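Local coordinates for heme peroxidase (Bacteroides thetaiotaomicron, PDB 2GVK), which is a dye-decolorizing peroxidase that probably uses a bound heme to oxidise dyes and other organic substrates with hydrogen peroxide, at residues F111-K116 against F122-I127; D140-F145 against V190-H195. All coordinates share one frame; numbering follows the deposited sequence. Where two conformers were deposited one is given.

Interaction 1 (F111-K116 against F122-I127)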
ATOM      1  N   PHE A 111     -23.415  19.139   0.597  1.00 10.70           N
ATOM      2  CA  PHE A 111     -22.731  17.916   0.175  1.00 10.75           C
ATOM      3  C   PHE A 111     -21.411  17.837   0.881  1.00 10.75           C
ATOM      4  O   PHE A 111     -20.623  18.799   0.862  1.00 10.70           O
ATOM      5  CB  PHE A 111     -22.529  17.888  -1.366  1.00 10.83           C
ATOM      6  CG  PHE A 111     -23.802  17.786  -2.135  1.00 12.01           C
ATOM      7  CD1 PHE A 111     -24.462  16.588  -2.240  1.00 11.72           C
ATOM      8  CD2 PHE A 111     -24.375  18.912  -2.724  1.00 11.29           C
ATOM      9  CE1 PHE A 111     -25.650  16.489  -2.947  1.00 10.03           C
ATOM     10  CE2 PHE A 111     -25.577  18.808  -3.444  1.00 11.91           C
ATOM     11  CZ  PHE A 111     -26.202  17.609  -3.549  1.00 10.54           C
ATOM     12  N   HIS A 112     -21.184  16.702   1.550  1.00 10.53           N
ATOM     13  CA  HIS A 112     -19.947  16.434   2.263  1.00 10.83           C
ATOM     14  C   HIS A 112     -19.307  15.221   1.590  1.00 11.01           C
ATOM     15  O   HIS A 112     -19.795  14.095   1.719  1.00 11.43           O
ATOM     16  CB  HIS A 112     -20.257  16.190   3.743  1.00 10.99           C
ATOM     17  CG  HIS A 112     -19.073  15.770   4.567  1.00 11.03           C
ATOM     18  ND1 HIS A 112     -19.204  15.000   5.717  1.00 12.16           N
ATOM     19  CD2 HIS A 112     -17.759  16.052   4.452  1.00 13.05           C
ATOM     20  CE1 HIS A 112     -18.014  14.820   6.254  1.00 13.30           C
ATOM     21  NE2 HIS A 112     -17.113  15.426   5.497  1.00 12.10           N
ATOM     22  N   ILE A 113     -18.228  15.483   0.828  1.00 10.87           N
ATOM     23  CA  ILE A 113     -17.622  14.503  -0.050  1.00 11.45           C
ATOM     24  C   ILE A 113     -16.218  14.180   0.459  1.00 11.51           C
ATOM     25  O   ILE A 113     -15.415  15.078   0.656  1.00 11.32           O
ATOM     26  CB  ILE A 113     -17.505  15.044  -1.513  1.00 11.42           C
ATOM     27  CG1 ILE A 113     -18.751  15.824  -1.912  1.00 13.18           C
ATOM     28  CG2 ILE A 113     -17.250  13.900  -2.472  1.00 12.60           C
ATOM     29  CD1 ILE A 113     -18.706  16.414  -3.328  1.00 14.39           C
ATOM     30  N   ARG A 114     -15.948  12.887   0.651  1.00 11.89           N
ATOM     31  CA  ARG A 114     -14.688  12.374   1.248  0.50 12.27           C
ATOM     32  C   ARG A 114     -14.127  11.231   0.389  1.00 12.23           C
ATOM     33  O   ARG A 114     -14.875  10.372  -0.023  1.00 12.58           O
ATOM     34  CB  ARG A 114     -14.972  11.805   2.659  0.50 12.53           C
ATOM     35  CG  ARG A 114     -15.368  12.809   3.687  0.50 13.71           C
ATOM     36  CD  ARG A 114     -15.735  12.146   5.016  0.50 15.38           C
ATOM     37  NE  ARG A 114     -17.145  11.728   5.036  0.50  9.82           N
ATOM     38  CZ  ARG A 114     -17.818  11.407   6.150  0.50 17.22           C
ATOM     39  NH1 ARG A 114     -17.224  11.470   7.332  0.50 17.91           N
ATOM     40  NH2 ARG A 114     -19.104  11.061   6.072  0.50 15.35           N
ATOM     41  N   ALA A 115     -12.792  11.165   0.243  1.00 11.97           N
ATOM     42  CA  ALA A 115     -12.151  10.017  -0.389  1.00 11.72           C
ATOM     43  C   ALA A 115     -10.661  10.027  -0.150  1.00 12.16           C
ATOM     44  O   ALA A 115     -10.078  11.056   0.215  1.00 12.40           O
ATOM     45  CB  ALA A 115     -12.431   9.998  -1.875  1.00 11.57           C
ATOM     46  N   LYS A 116     -10.028   8.918  -0.474  1.00 12.35           N
ATOM     47  CA  LYS A 116      -8.566   8.808  -0.334  1.00 12.48           C
ATOM     48  C   LYS A 116      -7.824   9.621  -1.381  1.00 12.68           C
ATOM     49  O   LYS A 116      -6.624   9.909  -1.216  1.00 12.98           O
ATOM     50  CB  LYS A 116      -8.119   7.331  -0.368  1.00 12.78           C
ATOM     51  CG  LYS A 116      -8.364   6.613   0.945  1.00 18.00           C
ATOM     52  CD  LYS A 116      -7.702   5.245   0.984  1.00 22.56           C
ATOM     53  N   PHE A 122     -13.683  15.288  -6.672  1.00 10.68           N
ATOM     54  CA  PHE A 122     -13.950  16.162  -7.815  1.00 10.70           C
ATOM     55  C   PHE A 122     -14.902  15.504  -8.790  1.00 11.04           C
ATOM     56  O   PHE A 122     -15.828  16.124  -9.258  1.00 11.42           O
ATOM     57  CB  PHE A 122     -12.646  16.548  -8.555  1.00 10.73           C
ATOM     58  CG  PHE A 122     -12.878  17.052  -9.937  1.00 10.29           C
ATOM     59  CD1 PHE A 122     -13.329  18.338 -10.146  1.00 10.83           C
ATOM     60  CD2 PHE A 122     -12.739  16.208 -11.042  1.00 11.06           C
ATOM     61  CE1 PHE A 122     -13.610  18.782 -11.413  1.00  9.63           C
ATOM     62  CE2 PHE A 122     -12.991  16.666 -12.324  1.00 12.42           C
ATOM     63  CZ  PHE A 122     -13.456  17.946 -12.504  1.00 10.60           C
ATOM     64  N   GLU A 123     -14.674  14.244  -9.090  1.00 10.97           N
ATOM     65  CA  GLU A 123     -15.505  13.536 -10.056  1.00 11.69           C
ATOM     66  C   GLU A 123     -16.988  13.599  -9.639  1.00 11.39           C
ATOM     67  O   GLU A 123     -17.864  13.994 -10.427  1.00 11.27           O
ATOM     68  CB  GLU A 123     -15.034  12.072 -10.171  1.00 12.32           C
ATOM     69  CG  GLU A 123     -15.929  11.172 -11.010  1.00 17.55           C
ATOM     70  CD  GLU A 123     -15.689  11.320 -12.463  1.00 24.61           C
ATOM     71  OE1 GLU A 123     -15.155  12.381 -12.876  1.00 28.01           O
ATOM     72  OE2 GLU A 123     -15.967  10.345 -13.208  1.00 27.83           O
ATOM     73  N   PHE A 124     -17.253  13.224  -8.410  1.00 11.36           N
ATOM     74  CA  PHE A 124     -18.602  13.219  -7.874  1.00 11.16           C
ATOM     75  C   PHE A 124     -19.193  14.636  -7.895  1.00 11.08           C
ATOM     76  O   PHE A 124     -20.309  14.847  -8.347  1.00 10.61           O
ATOM     77  CB  PHE A 124     -18.573  12.674  -6.440  1.00 11.37           C
ATOM     78  CG  PHE A 124     -19.937  12.242  -5.910  1.00 11.39           C
ATOM     79  CD1 PHE A 124     -20.784  13.160  -5.339  1.00 12.40           C
ATOM     80  CD2 PHE A 124     -20.345  10.893  -5.977  1.00 10.57           C
ATOM     81  CE1 PHE A 124     -22.005  12.766  -4.815  1.00 12.70           C
ATOM     82  CE2 PHE A 124     -21.538  10.502  -5.461  1.00 11.55           C
ATOM     83  CZ  PHE A 124     -22.374  11.432  -4.863  1.00 11.88           C
ATOM     84  N   ALA A 125     -18.416  15.603  -7.429  1.00 10.83           N
ATOM     85  CA  ALA A 125     -18.873  16.962  -7.383  1.00 10.50           C
ATOM     86  C   ALA A 125     -19.192  17.527  -8.779  1.00 10.56           C
ATOM     87  O   ALA A 125     -20.121  18.300  -8.927  1.00 10.67           O
ATOM     88  CB  ALA A 125     -17.846  17.845  -6.659  1.00 10.85           C
ATOM     89  N   SER A 126     -18.422  17.129  -9.791  1.00 10.35           N
ATOM     90  CA  SER A 126     -18.650  17.612 -11.141  0.50 10.27           C
ATOM     91  C   SER A 126     -19.986  17.086 -11.680  1.00 10.50           C
ATOM     92  O   SER A 126     -20.693  17.791 -12.393  1.00 10.61           O
ATOM     93  CB  SER A 126     -17.480  17.227 -12.076  0.50 10.34           C
ATOM     94  OG  SER A 126     -17.505  15.852 -12.413  0.50  8.62           O
ATOM     95  N   ILE A 127     -20.331  15.861 -11.316  1.00 10.75           N
ATOM     96  CA  ILE A 127     -21.588  15.288 -11.757  0.50 10.96           C
ATOM     97  C   ILE A 127     -22.761  16.010 -11.059  1.00 11.00           C
ATOM     98  O   ILE A 127     -23.758  16.316 -11.695  1.00 11.22           O
ATOM     99  CB  ILE A 127     -21.615  13.775 -11.537  0.50 11.07           C
ATOM    100  CG1 ILE A 127     -20.572  13.104 -12.470  0.50 11.33           C
ATOM    101  CG2 ILE A 127     -22.998  13.223 -11.808  0.50 11.86           C
ATOM    102  CD1 ILE A 127     -20.192  11.717 -12.074  0.50 12.77           C
TER
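Ile-113 carries this contact, reaching from its strand to Phe-124 and Ala-125 on helix 118-131. Its CD1 makes the alanine contact, lying 3.7 Å from Ala-125 CB and 4.1 Å from Ala-125 CA, so the methyl packs on the CB methyl and the CA of Ala-125. The extended outer torsion (chi2 179°) sets CD1 trans to CA and turns the branch into a straight probe toward the helix. Phe-124 flanks the same methyl. The CB of Phe-124 points toward the strand, and the ring meets Ile-113 CD1 obliquely, with Phe-124 CD1 4.4 Å from Ile-113 CD1. Ile-113 CG2 lies 4.4 Å from Phe-124 CB, so the two methyls share Phe-124. No hydrogen bond joins the two segments, and the backbones stay apart, Ile-113 CA being 7.8 Å from Ala-125 CA. Within the helix, Glu-123 O receives both Ile-127 N and, in the conformer given, Ser-126 OG at 2.7 Å, the two donors approaching from the same face of the carbonyl plane. His-112, by contrast, points to the other side of the strand, where its ND1 is hydrogen-bonded to Tyr-266 OH and its ring meets that of Phe-27. Phe-122 turns away from the strand and stacks edge-to-face with Tyr-147 of a second subunit, which links the outer side of the helix to the assembly. The strand lies between strands 24-32 and 66-72, bonded through its backbone to Ile-26 and Ile-28 on one and to Ser-66 and Thr-68 on the other. Helix 118-131 packs on this sheet beside helix 38-59, whose Met-52 and Met-56 touch Phe-124, while Phe-65 and Cys-67 adjoin both Ile-113 and Phe-124.

Interaction 2 (D140-F145 against V190-H195)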
ATOM      1  N   ASP A 140     -20.966  28.326  -0.478  1.00 12.10           N
ATOM      2  CA  ASP A 140     -19.578  28.088  -0.089  1.00 12.20           C
ATOM      3  C   ASP A 140     -19.084  26.769  -0.631  1.00 11.87           C
ATOM      4  O   ASP A 140     -19.831  25.788  -0.696  1.00 11.72           O
ATOM      5  CB  ASP A 140     -19.423  28.065   1.439  1.00 12.38           C
ATOM      6  CG  ASP A 140     -17.978  27.881   1.866  1.00 15.27           C
ATOM      7  OD1 ASP A 140     -17.191  28.820   1.648  1.00 18.53           O
ATOM      8  OD2 ASP A 140     -17.590  26.736   2.263  1.00 16.15           O
ATOM      9  N   GLU A 141     -17.836  26.766  -1.073  1.00 11.98           N
ATOM     10  CA  GLU A 141     -17.096  25.522  -1.325  1.00 11.94           C
ATOM     11  C   GLU A 141     -15.770  25.601  -0.624  1.00 12.04           C
ATOM     12  O   GLU A 141     -15.030  26.576  -0.782  1.00 12.61           O
ATOM     13  CB  GLU A 141     -16.877  25.283  -2.816  1.00 11.90           C
ATOM     14  CG  GLU A 141     -16.131  23.990  -3.117  1.00 12.77           C
ATOM     15  CD  GLU A 141     -16.147  23.602  -4.612  1.00 15.75           C
ATOM     16  OE1 GLU A 141     -17.036  24.079  -5.359  1.00 18.94           O
ATOM     17  OE2 GLU A 141     -15.239  22.842  -5.034  1.00 18.06           O
ATOM     18  N   THR A 142     -15.513  24.627   0.224  1.00 11.66           N
ATOM     19  CA  THR A 142     -14.262  24.545   0.939  1.00 11.85           C
ATOM     20  C   THR A 142     -13.643  23.178   0.726  1.00 12.26           C
ATOM     21  O   THR A 142     -14.333  22.136   0.790  1.00 12.69           O
ATOM     22  CB  THR A 142     -14.461  24.797   2.455  1.00 12.13           C
ATOM     23  OG1 THR A 142     -15.021  26.109   2.657  1.00 13.27           O
ATOM     24  CG2 THR A 142     -13.142  24.708   3.196  1.00 15.10           C
ATOM     25  N   HIS A 143     -12.346  23.174   0.438  1.00 12.34           N
ATOM     26  CA  HIS A 143     -11.602  21.944   0.291  1.00 12.73           C
ATOM     27  C   HIS A 143     -10.755  21.722   1.510  1.00 13.44           C
ATOM     28  O   HIS A 143     -10.017  22.605   1.922  1.00 13.72           O
ATOM     29  CB  HIS A 143     -10.717  22.003  -0.933  1.00 12.79           C
ATOM     30  CG  HIS A 143     -11.459  22.228  -2.199  1.00 14.63           C
ATOM     31  ND1 HIS A 143     -10.845  22.646  -3.353  1.00 21.65           N
ATOM     32  CD2 HIS A 143     -12.779  22.159  -2.479  1.00 16.95           C
ATOM     33  CE1 HIS A 143     -11.755  22.786  -4.305  1.00 22.04           C
ATOM     34  NE2 HIS A 143     -12.936  22.503  -3.795  1.00 16.73           N
ATOM     35  N   GLY A 144     -10.831  20.528   2.065  1.00 13.91           N
ATOM     36  CA  GLY A 144     -10.068  20.184   3.266  1.00 14.17           C
ATOM     37  C   GLY A 144      -9.142  19.012   3.046  1.00 13.66           C
ATOM     38  O   GLY A 144      -9.183  18.343   2.003  1.00 13.56           O
ATOM     39  N   PHE A 145      -8.271  18.776   4.017  1.00 13.51           N
ATOM     40  CA  PHE A 145      -7.292  17.700   3.927  1.00 13.65           C
ATOM     41  C   PHE A 145      -7.008  17.175   5.297  1.00 14.18           C
ATOM     42  O   PHE A 145      -7.065  17.921   6.274  1.00 14.78           O
ATOM     43  CB  PHE A 145      -5.986  18.213   3.296  1.00 13.79           C
ATOM     44  CG  PHE A 145      -5.419  19.425   3.977  1.00 13.21           C
ATOM     45  CD1 PHE A 145      -5.812  20.691   3.605  1.00 15.61           C
ATOM     46  CD2 PHE A 145      -4.522  19.290   5.032  1.00 13.70           C
ATOM     47  CE1 PHE A 145      -5.317  21.804   4.271  1.00 15.31           C
ATOM     48  CE2 PHE A 145      -4.034  20.375   5.674  1.00 13.73           C
ATOM     49  CZ  PHE A 145      -4.424  21.637   5.301  1.00 12.80           C
ATOM     50  N   VAL A 190     -22.747  22.631  10.349  1.00 10.51           N
ATOM     51  CA  VAL A 190     -21.457  23.043   9.854  1.00 10.81           C
ATOM     52  C   VAL A 190     -21.124  24.485  10.278  1.00 10.74           C
ATOM     53  O   VAL A 190     -22.012  25.356  10.372  1.00 10.77           O
ATOM     54  CB  VAL A 190     -21.369  22.932   8.297  1.00 11.03           C
ATOM     55  CG1 VAL A 190     -21.505  21.475   7.850  1.00 13.18           C
ATOM     56  CG2 VAL A 190     -22.401  23.822   7.637  1.00 13.39           C
ATOM     57  N   GLN A 191     -19.833  24.708  10.587  1.00 11.03           N
ATOM     58  CA  GLN A 191     -19.291  26.045  10.830  1.00 11.10           C
ATOM     59  C   GLN A 191     -17.920  26.145  10.256  1.00 11.20           C
ATOM     60  O   GLN A 191     -17.068  25.300  10.546  1.00 11.70           O
ATOM     61  CB  GLN A 191     -19.156  26.337  12.325  1.00 11.24           C
ATOM     62  CG  GLN A 191     -20.376  26.382  13.092  1.00 11.85           C
ATOM     63  CD  GLN A 191     -20.090  26.557  14.571  1.00 12.07           C
ATOM     64  OE1 GLN A 191     -19.519  25.666  15.209  1.00 14.93           O
ATOM     65  NE2 GLN A 191     -20.477  27.719  15.128  1.00 12.48           N
ATOM     66  N   LYS A 192     -17.659  27.225   9.533  1.00 11.35           N
ATOM     67  CA  LYS A 192     -16.283  27.581   9.150  1.00 11.69           C
ATOM     68  C   LYS A 192     -15.677  28.486  10.212  1.00 11.44           C
ATOM     69  O   LYS A 192     -16.263  29.530  10.558  1.00 11.46           O
ATOM     70  CB  LYS A 192     -16.247  28.313   7.821  1.00 12.21           C
ATOM     71  CG  LYS A 192     -16.414  27.456   6.662  1.00 16.35           C
ATOM     72  CD  LYS A 192     -16.554  28.295   5.364  1.00 19.79           C
ATOM     73  CE  LYS A 192     -15.256  28.895   4.944  1.00 19.32           C
ATOM     74  NZ  LYS A 192     -15.421  29.708   3.667  1.00 22.48           N
ATOM     75  N   TYR A 193     -14.524  28.075  10.740  1.00 11.42           N
ATOM     76  CA  TYR A 193     -13.761  28.876  11.679  1.00 11.76           C
ATOM     77  C   TYR A 193     -12.480  29.383  11.032  1.00 12.18           C
ATOM     78  O   TYR A 193     -11.781  28.626  10.363  1.00 12.50           O
ATOM     79  CB  TYR A 193     -13.381  28.058  12.899  1.00 12.10           C
ATOM     80  CG  TYR A 193     -14.503  27.801  13.865  1.00 12.04           C
ATOM     81  CD1 TYR A 193     -14.778  28.702  14.897  1.00 12.49           C
ATOM     82  CD2 TYR A 193     -15.273  26.648  13.777  1.00 12.99           C
ATOM     83  CE1 TYR A 193     -15.786  28.437  15.834  1.00 12.27           C
ATOM     84  CE2 TYR A 193     -16.294  26.389  14.687  1.00 12.38           C
ATOM     85  CZ  TYR A 193     -16.546  27.293  15.716  1.00 13.43           C
ATOM     86  OH  TYR A 193     -17.580  27.042  16.631  1.00 12.51           O
ATOM     87  N   ILE A 194     -12.201  30.662  11.215  1.00 12.11           N
ATOM     88  CA  ILE A 194     -10.918  31.255  10.790  1.00 12.30           C
ATOM     89  C   ILE A 194     -10.057  31.471  12.020  1.00 12.51           C
ATOM     90  O   ILE A 194     -10.513  32.045  13.008  1.00 12.17           O
ATOM     91  CB  ILE A 194     -11.137  32.585  10.063  1.00 12.42           C
ATOM     92  CG1 ILE A 194     -12.076  32.380   8.848  1.00 14.20           C
ATOM     93  CG2 ILE A 194      -9.802  33.199   9.624  1.00 12.79           C
ATOM     94  CD1 ILE A 194     -11.556  31.403   7.817  1.00 16.03           C
ATOM     95  N   HIS A 195      -8.812  30.999  11.970  1.00 12.52           N
ATOM     96  CA  HIS A 195      -7.919  31.070  13.123  1.00 12.85           C
ATOM     97  C   HIS A 195      -7.002  32.245  13.078  1.00 13.35           C
ATOM     98  O   HIS A 195      -6.612  32.716  11.987  1.00 13.96           O
ATOM     99  CB  HIS A 195      -7.085  29.806  13.217  1.00 12.86           C
ATOM    100  CG  HIS A 195      -7.883  28.588  13.453  1.00 14.20           C
ATOM    101  ND1 HIS A 195      -8.618  28.393  14.608  1.00 14.56           N
ATOM    102  CD2 HIS A 195      -8.122  27.511  12.665  1.00 15.12           C
ATOM    103  CE1 HIS A 195      -9.240  27.232  14.532  1.00 14.33           C
ATOM    104  NE2 HIS A 195      -8.972  26.687  13.358  1.00 15.09           N
TER
HETATM  105  O   HOH W   1     -13.576  28.389   1.872  1.00 29.58           O
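Across the beta-barrel that is characteristic of dye-decolorizing peroxidases, a salt bridge between Asp-140 and Lys-192 joins strand 136-145 to strand 186-195. The two strands are not sheet neighbours: Thr-142 CA and Lys-192 CA are 9.0 Å apart, and side chains span the gap. Lys-192 NZ donates to Asp-140 OD1 at 2.8 Å, descending on it from above the carboxylate plane, 46° out of it. The other carboxylate oxygen serves Thr-142, whose OG1 gives its proton to the syn lone pair of Asp-140 OD2 at 2.7 Å. A water closes the circuit, accepting from Lys-192 NZ at 2.9 Å and donating to Thr-142 OG1 at 2.8 Å, so the threonine hydroxyl is fixed both as donor and as acceptor. One strand comes from each of the two ferredoxin-like halves of the barrel, and Tyr-262 of strand 258-267 touches Asp-140, Thr-142 and Lys-192. The bend of the lysine at chi3 (73°) swings CE to 3.6 Å from Thr-142 OG1; CD, before the bend, lies near Asp-140 OD2. On the opposite face of strand 136-145, His-143 NE2 donates to Glu-141 OE2 at 2.6 Å, nearly straight and in the plane of the imidazole, while Glu-141 OE1 is hydrogen-bonded to Ser-255 OG of a second subunit.

In the fold
From the N terminus, strands 24-32 and 66-72 with helix 38-59 come first; strand 109-115 then turns directly into helix 118-131, and interaction 1 closes that short strand-to-helix turn. The chain next enters strand 136-145, which completes the first ferredoxin-like half and, at Phe-145, meets strand 245-253 where the barrel closes. Interaction 2 opens there and closes only at strand 186-195, the first strand of the second half, after a long excursion with few regular elements. The two contacts therefore follow in series, neither nested nor crossed, with centres about 15 Å apart. Interaction 1 fastens a helix to the sheet, interaction 2 connects the two halves, and both adjoin the second subunit.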